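PDB 6BJA: acetyl-CoA acetyltransferase A, which binds coenzyme A and probably catalyses the thiolase reaction, the reversible condensation of two acyl-CoA thioesters into a 3-ketoacyl-CoA. Local coordinates for residues Ala16-Ile21 against Ile364-Val369; Ile317-Ile322 against Val344-Gly349. One frame throughout, in Å; residues are numbered along the deposited sequence.

Contact 1 (Ala16-Ile21 against Ile364-Val369); sequences AVRTPI and IVVTLV
Ala16 turns its CB onto Val366 of the helix, where it meets CG2 at 3.9 Å. The same methyl group lies 4.4 Å from Val369 CG1, one helical turn further on. The carbonyl edge of the strand is used too: Ala16 O rests 3.7 Å from Val366 CG1 and is hydrogen-bonded to His370. Val17 points its side chain away from helix 364-369 and touches Ala44 and Arg47 of helix 33-48, so it takes part through its backbone, with its O 3.6 Å from Val366 CG2. Val366 sets CG1 anti to its backbone N (chi1 170°), and with that rotation both of its methyl groups press on the strand backbone, CG1 on Ala16 O and CG2 on Val17 O. Arg18 sends its extended chain past the helix, and its CG comes within 4.3 Å of Val366 CG1. Its NE passes 4.0 Å from Thr367 OG1, an oblique approach without a direct bond. Glu203 joins the two, in a salt bridge with Arg18 NE and a hydrogen bond with Thr367 OG1. Asp222 takes Arg18 NH1, and Phe200 adds a cation-pi contact. The strand and the helix run at 121° to each other in the layered thiolase fold, joining the N-terminal and C-terminal family regions. The direct contact is mostly apolar and buried, while the charge of Arg18 is probably balanced by the two acidic residues beside it.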
loop_
_atom_site.group_PDB
_atom_site.type_symbol
_atom_site.label_atom_id
_atom_site.label_comp_id
_atom_site.label_asym_id
_atom_site.label_seq_id
_atom_site.Cartn_x
_atom_site.Cartn_y
_atom_site.Cartn_z
ATOM N N ALA A 16 17.932 24.567 28.411
ATOM C CA ALA A 16 17.187 23.299 28.466
ATOM C C ALA A 16 15.707 23.626 28.264
ATOM O O ALA A 16 15.085 24.258 29.114
ATOM C CB ALA A 16 17.412 22.612 29.780
ATOM N N VAL A 17 15.191 23.293 27.081
ATOM C CA VAL A 17 13.835 23.655 26.704
ATOM C C VAL A 17 13.123 22.481 26.042
ATOM O O VAL A 17 13.771 21.540 25.555
ATOM C CB VAL A 17 13.789 24.870 25.747
ATOM C CG1 VAL A 17 14.404 26.097 26.406
ATOM C CG2 VAL A 17 14.489 24.573 24.452
ATOM N N ARG A 18 11.790 22.532 26.043
ATOM C CA ARG A 18 11.015 21.497 25.375
ATOM C C ARG A 18 9.727 22.053 24.790
ATOM O O ARG A 18 9.223 23.045 25.253
ATOM C CB ARG A 18 10.690 20.382 26.364
ATOM C CG ARG A 18 9.711 20.789 27.475
ATOM C CD ARG A 18 9.378 19.604 28.335
ATOM N NE ARG A 18 8.344 19.800 29.353
ATOM C CZ ARG A 18 7.042 19.623 29.167
ATOM N NH1 ARG A 18 6.551 19.349 27.975
ATOM N NH2 ARG A 18 6.210 19.715 30.204
ATOM N N THR A 19 9.197 21.405 23.766
ATOM C CA THR A 19 7.846 21.675 23.329
ATOM C C THR A 19 6.875 21.117 24.350
ATOM O O THR A 19 7.220 20.224 25.133
ATOM C CB THR A 19 7.540 21.039 21.963
ATOM O OG1 THR A 19 7.541 19.609 22.112
ATOM C CG2 THR A 19 8.525 21.464 20.901
ATOM N N PRO A 20 5.636 21.620 24.351
ATOM C CA PRO A 20 4.573 20.828 24.949
ATOM C C PRO A 20 4.522 19.499 24.213
ATOM O O PRO A 20 4.924 19.407 23.037
ATOM C CB PRO A 20 3.309 21.635 24.689
ATOM C CG PRO A 20 3.805 22.993 24.215
ATOM C CD PRO A 20 5.098 22.700 23.535
ATOM N N ILE A 21 4.012 18.487 24.887
ATOM C CA ILE A 21 3.908 17.154 24.306
ATOM C C ILE A 21 2.471 16.955 23.840
ATOM O O ILE A 21 1.540 17.110 24.631
ATOM C CB ILE A 21 4.317 16.078 25.313
ATOM C CG1 ILE A 21 5.789 16.252 25.715
ATOM C CG2 ILE A 21 4.067 14.711 24.738
ATOM C CD1 ILE A 21 6.190 15.448 26.928
ATOM N N ILE A 364 13.240 14.489 29.950
ATOM C CA ILE A 364 13.324 14.348 31.405
ATOM C C ILE A 364 14.520 15.091 32.003
ATOM O O ILE A 364 14.452 15.568 33.135
ATOM C CB ILE A 364 13.348 12.869 31.869
ATOM C CG1 ILE A 364 14.610 12.112 31.427
ATOM C CG2 ILE A 364 12.077 12.181 31.389
ATOM C CD1 ILE A 364 14.800 10.724 32.139
ATOM N N VAL A 365 15.588 15.274 31.239
ATOM C CA VAL A 365 16.685 16.121 31.700
ATOM C C VAL A 365 16.230 17.581 31.806
ATOM O O VAL A 365 16.551 18.279 32.779
ATOM C CB VAL A 365 17.907 16.019 30.778
ATOM C CG1 VAL A 365 18.964 17.045 31.146
ATOM C CG2 VAL A 365 18.502 14.607 30.834
ATOM N N VAL A 366 15.490 18.060 30.804
ATOM C CA VAL A 366 14.932 19.408 30.850
ATOM C C VAL A 366 14.045 19.588 32.082
ATOM O O VAL A 366 14.213 20.546 32.831
ATOM C CB VAL A 366 14.140 19.728 29.556
ATOM C CG1 VAL A 366 13.367 21.035 29.711
ATOM C CG2 VAL A 366 15.083 19.792 28.367
ATOM N N THR A 367 13.116 18.668 32.319
ATOM C CA THR A 367 12.230 18.769 33.467
ATOM C C THR A 367 13.004 18.711 34.780
ATOM O O THR A 367 12.716 19.495 35.720
ATOM C CB THR A 367 11.178 17.679 33.389
ATOM O OG1 THR A 367 10.391 17.920 32.212
ATOM C CG2 THR A 367 10.269 17.676 34.609
ATOM N N LEU A 368 13.997 17.834 34.861
ATOM C CA LEU A 368 14.825 17.753 36.060
ATOM C C LEU A 368 15.550 19.072 36.335
ATOM O O LEU A 368 15.547 19.565 37.471
ATOM C CB LEU A 368 15.844 16.614 35.932
ATOM C CG LEU A 368 16.798 16.458 37.111
ATOM C CD1 LEU A 368 16.036 16.012 38.356
ATOM C CD2 LEU A 368 17.909 15.487 36.778
ATOM N N VAL A 369 16.207 19.611 35.310
ATOM C CA VAL A 369 17.000 20.817 35.463
ATOM C C VAL A 369 16.125 21.913 36.055
ATOM O O VAL A 369 16.525 22.605 36.994
ATOM C CB VAL A 369 17.608 21.255 34.107
ATOM C CG1 VAL A 369 18.073 22.724 34.149
ATOM C CG2 VAL A 369 18.760 20.335 33.736
#

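Contact 2 (Ile317-Ile322 against Val344-Gly349); sequences IALWEI and VNVRGG
Asn345 holds its side-chain amide against the backbone of Ile322 and grips it at two points. Its OD1 accepts the N-H of Ile322 at 2.9 Å, in the carbonyl plane and on a lone pair. Its ND2 gives a proton to Ile322 O, also at 2.9 Å, with the acceptor close to the amide plane. A chi2 of -3° sets the amide for this paired grip, and Glu324 takes ND2 as well. The backbone N of Asn345 bonds to Trp320 O in a nearly straight line. Trp320 and Val344 form a single beta bridge. Strand 319-322 is one of the sheet's two outermost strands within this chain, and the loop leading to helix 350-353 runs along it. This is the C-terminal region of the thiolase fold, and the Ile322 side chain is about 6 Å from that of predicted proton acceptor Cys383. Asn345 to Gly348 make a type I turn, with Gly349 at the helix N-cap. Glu321 bends back at chi2 (-74°), bringing its carboxylate obliquely past the OD1 end of the Asn345 amide, planes 25° apart and OE1 3.6 Å from OD1. The carboxylate reaches the turn through water. Water 1 links OE2 and Trp320 O to Val346 N, and water 2 links OE2 to Arg347 N and Gly348 O. Val344 reaches Ile322 with CG1, 3.6 Å from CG2, the side chains side by side. Its CG2 approaches Trp320 CB obliquely. Leu319 crosses Val346 at about a right angle, CD2 meeting CG1 at 3.6 Å.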
loop_
_atom_site.group_PDB
_atom_site.type_symbol
_atom_site.label_atom_id
_atom_site.label_comp_id
_atom_site.label_asym_id
_atom_site.label_seq_id
_atom_site.Cartn_x
_atom_site.Cartn_y
_atom_site.Cartn_z
ATOM N N ILE A 317 20.729 12.924 46.774
ATOM C CA ILE A 317 20.038 13.373 45.562
ATOM C C ILE A 317 18.708 14.013 45.933
ATOM O O ILE A 317 17.862 13.402 46.581
ATOM C CB ILE A 317 19.808 12.191 44.594
ATOM C CG1 ILE A 317 21.132 11.488 44.288
ATOM C CG2 ILE A 317 19.057 12.630 43.342
ATOM C CD1 ILE A 317 22.251 12.350 43.696
ATOM N N ALA A 318 18.525 15.258 45.526
ATOM C CA ALA A 318 17.318 15.994 45.867
ATOM C C ALA A 318 16.096 15.537 45.076
ATOM O O ALA A 318 15.002 15.413 45.627
ATOM C CB ALA A 318 17.540 17.482 45.656
ATOM N N LEU A 319 16.275 15.347 43.770
ATOM C CA LEU A 319 15.181 15.001 42.875
ATOM C C LEU A 319 15.607 13.958 41.871
ATOM O O LEU A 319 16.752 13.943 41.438
ATOM C CB LEU A 319 14.684 16.217 42.098
ATOM C CG LEU A 319 13.952 17.292 42.883
ATOM C CD1 LEU A 319 13.644 18.438 41.908
ATOM C CD2 LEU A 319 12.686 16.785 43.535
ATOM N N TRP A 320 14.632 13.155 41.475
ATOM C CA TRP A 320 14.805 12.085 40.505
ATOM C C TRP A 320 13.820 12.254 39.380
ATOM O O TRP A 320 12.667 12.610 39.617
ATOM C CB TRP A 320 14.583 10.711 41.149
ATOM C CG TRP A 320 15.457 10.434 42.292
ATOM C CD1 TRP A 320 15.251 10.822 43.583
ATOM C CD2 TRP A 320 16.672 9.680 42.286
ATOM N NE1 TRP A 320 16.275 10.375 44.377
ATOM C CE2 TRP A 320 17.167 9.683 43.607
ATOM C CE3 TRP A 320 17.407 9.038 41.285
ATOM C CZ2 TRP A 320 18.352 9.026 43.952
ATOM C CZ3 TRP A 320 18.577 8.397 41.633
ATOM C CH2 TRP A 320 19.048 8.415 42.949
ATOM N N GLU A 321 14.281 11.978 38.152
ATOM C CA GLU A 321 13.389 11.741 37.031
ATOM C C GLU A 321 13.627 10.330 36.537
ATOM O O GLU A 321 14.748 10.013 36.108
ATOM C CB GLU A 321 13.613 12.726 35.883
ATOM C CG GLU A 321 13.066 14.108 36.124
ATOM C CD GLU A 321 11.549 14.201 36.035
ATOM O OE1 GLU A 321 10.947 13.607 35.119
ATOM O OE2 GLU A 321 10.946 14.909 36.862
ATOM N N ILE A 322 12.593 9.503 36.587
ATOM C CA ILE A 322 12.643 8.156 36.000
ATOM C C ILE A 322 11.594 8.120 34.916
ATOM O O ILE A 322 10.420 8.344 35.165
ATOM C CB ILE A 322 12.403 6.999 37.039
ATOM C CG1 ILE A 322 12.303 5.641 36.349
ATOM C CG2 ILE A 322 11.136 7.223 37.865
ATOM C CD1 ILE A 322 13.564 5.220 35.651
ATOM N N VAL A 344 10.391 11.960 43.489
ATOM C CA VAL A 344 10.495 11.303 42.180
ATOM C C VAL A 344 9.400 11.814 41.230
ATOM O O VAL A 344 8.216 11.803 41.546
ATOM C CB VAL A 344 10.405 9.770 42.305
ATOM C CG1 VAL A 344 10.577 9.110 40.932
ATOM C CG2 VAL A 344 11.470 9.249 43.255
ATOM N N ASN A 345 9.821 12.277 40.056
ATOM C CA ASN A 345 8.917 12.809 39.037
ATOM C C ASN A 345 7.923 13.797 39.640
ATOM O O ASN A 345 6.716 13.615 39.525
ATOM C CB ASN A 345 8.168 11.681 38.335
ATOM C CG ASN A 345 9.098 10.757 37.573
ATOM O OD1 ASN A 345 10.305 10.989 37.523
ATOM N ND2 ASN A 345 8.547 9.691 37.002
ATOM N N VAL A 346 8.442 14.845 40.252
ATOM C CA VAL A 346 7.583 15.675 41.084
ATOM C C VAL A 346 6.561 16.498 40.305
ATOM O O VAL A 346 5.585 16.996 40.909
ATOM C CB VAL A 346 8.422 16.617 41.995
ATOM C CG1 VAL A 346 9.274 15.797 42.935
ATOM C CG2 VAL A 346 9.275 17.581 41.191
ATOM N N ARG A 347 6.774 16.649 38.993
ATOM C CA ARG A 347 5.831 17.347 38.138
ATOM C C ARG A 347 5.081 16.388 37.218
ATOM O O ARG A 347 4.433 16.798 36.267
ATOM C CB ARG A 347 6.575 18.446 37.371
ATOM C CG ARG A 347 6.856 19.589 38.347
ATOM C CD ARG A 347 7.874 20.564 37.856
ATOM N NE ARG A 347 8.279 21.402 38.984
ATOM C CZ ARG A 347 9.143 22.409 38.878
ATOM N NH1 ARG A 347 9.680 22.724 37.689
ATOM N NH2 ARG A 347 9.455 23.103 39.973
ATOM N N GLY A 348 5.107 15.104 37.565
ATOM C CA GLY A 348 4.453 14.088 36.763
ATOM C C GLY A 348 5.455 13.472 35.810
ATOM O O GLY A 348 6.531 13.999 35.619
ATOM N N GLY A 349 5.101 12.325 35.261
ATOM C CA GLY A 349 5.970 11.639 34.320
ATOM C C GLY A 349 5.218 11.217 33.086
ATOM O O GLY A 349 4.057 11.568 32.882
HETATM O O HOH W 1 11.348 15.090 39.769
HETATM O O HOH W 2 8.419 15.535 37.100
HETATM O O HOH W 3 8.747 13.914 33.960
HETATM O O HOH W 4 10.465 11.140 34.296
#

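Overall arrangement
The centres of contacts 1 and 2 lie about 12 Å apart, and both reach the same mixed sheet. Contact 1 uses strand 11-23, in the interior of the sheet. Contact 2 uses strand 319-322 at one edge. Helix 357-371 connects them: Thr367 and Leu368 of contact 1 pack against Glu321 of contact 2, and Leu368 also touches Leu319. Along the chain, 16-21 comes first, both segments of contact 2 follow, and 364-369 comes last. The helix spans the sheet from strand 11-23 to edge strand 319-322, touching strand 388-396 on the way. Contact 2 lies near predicted proton acceptor Cys383, while the Arg18 side chain is about 11 Å from that of predicted proton acceptor His355.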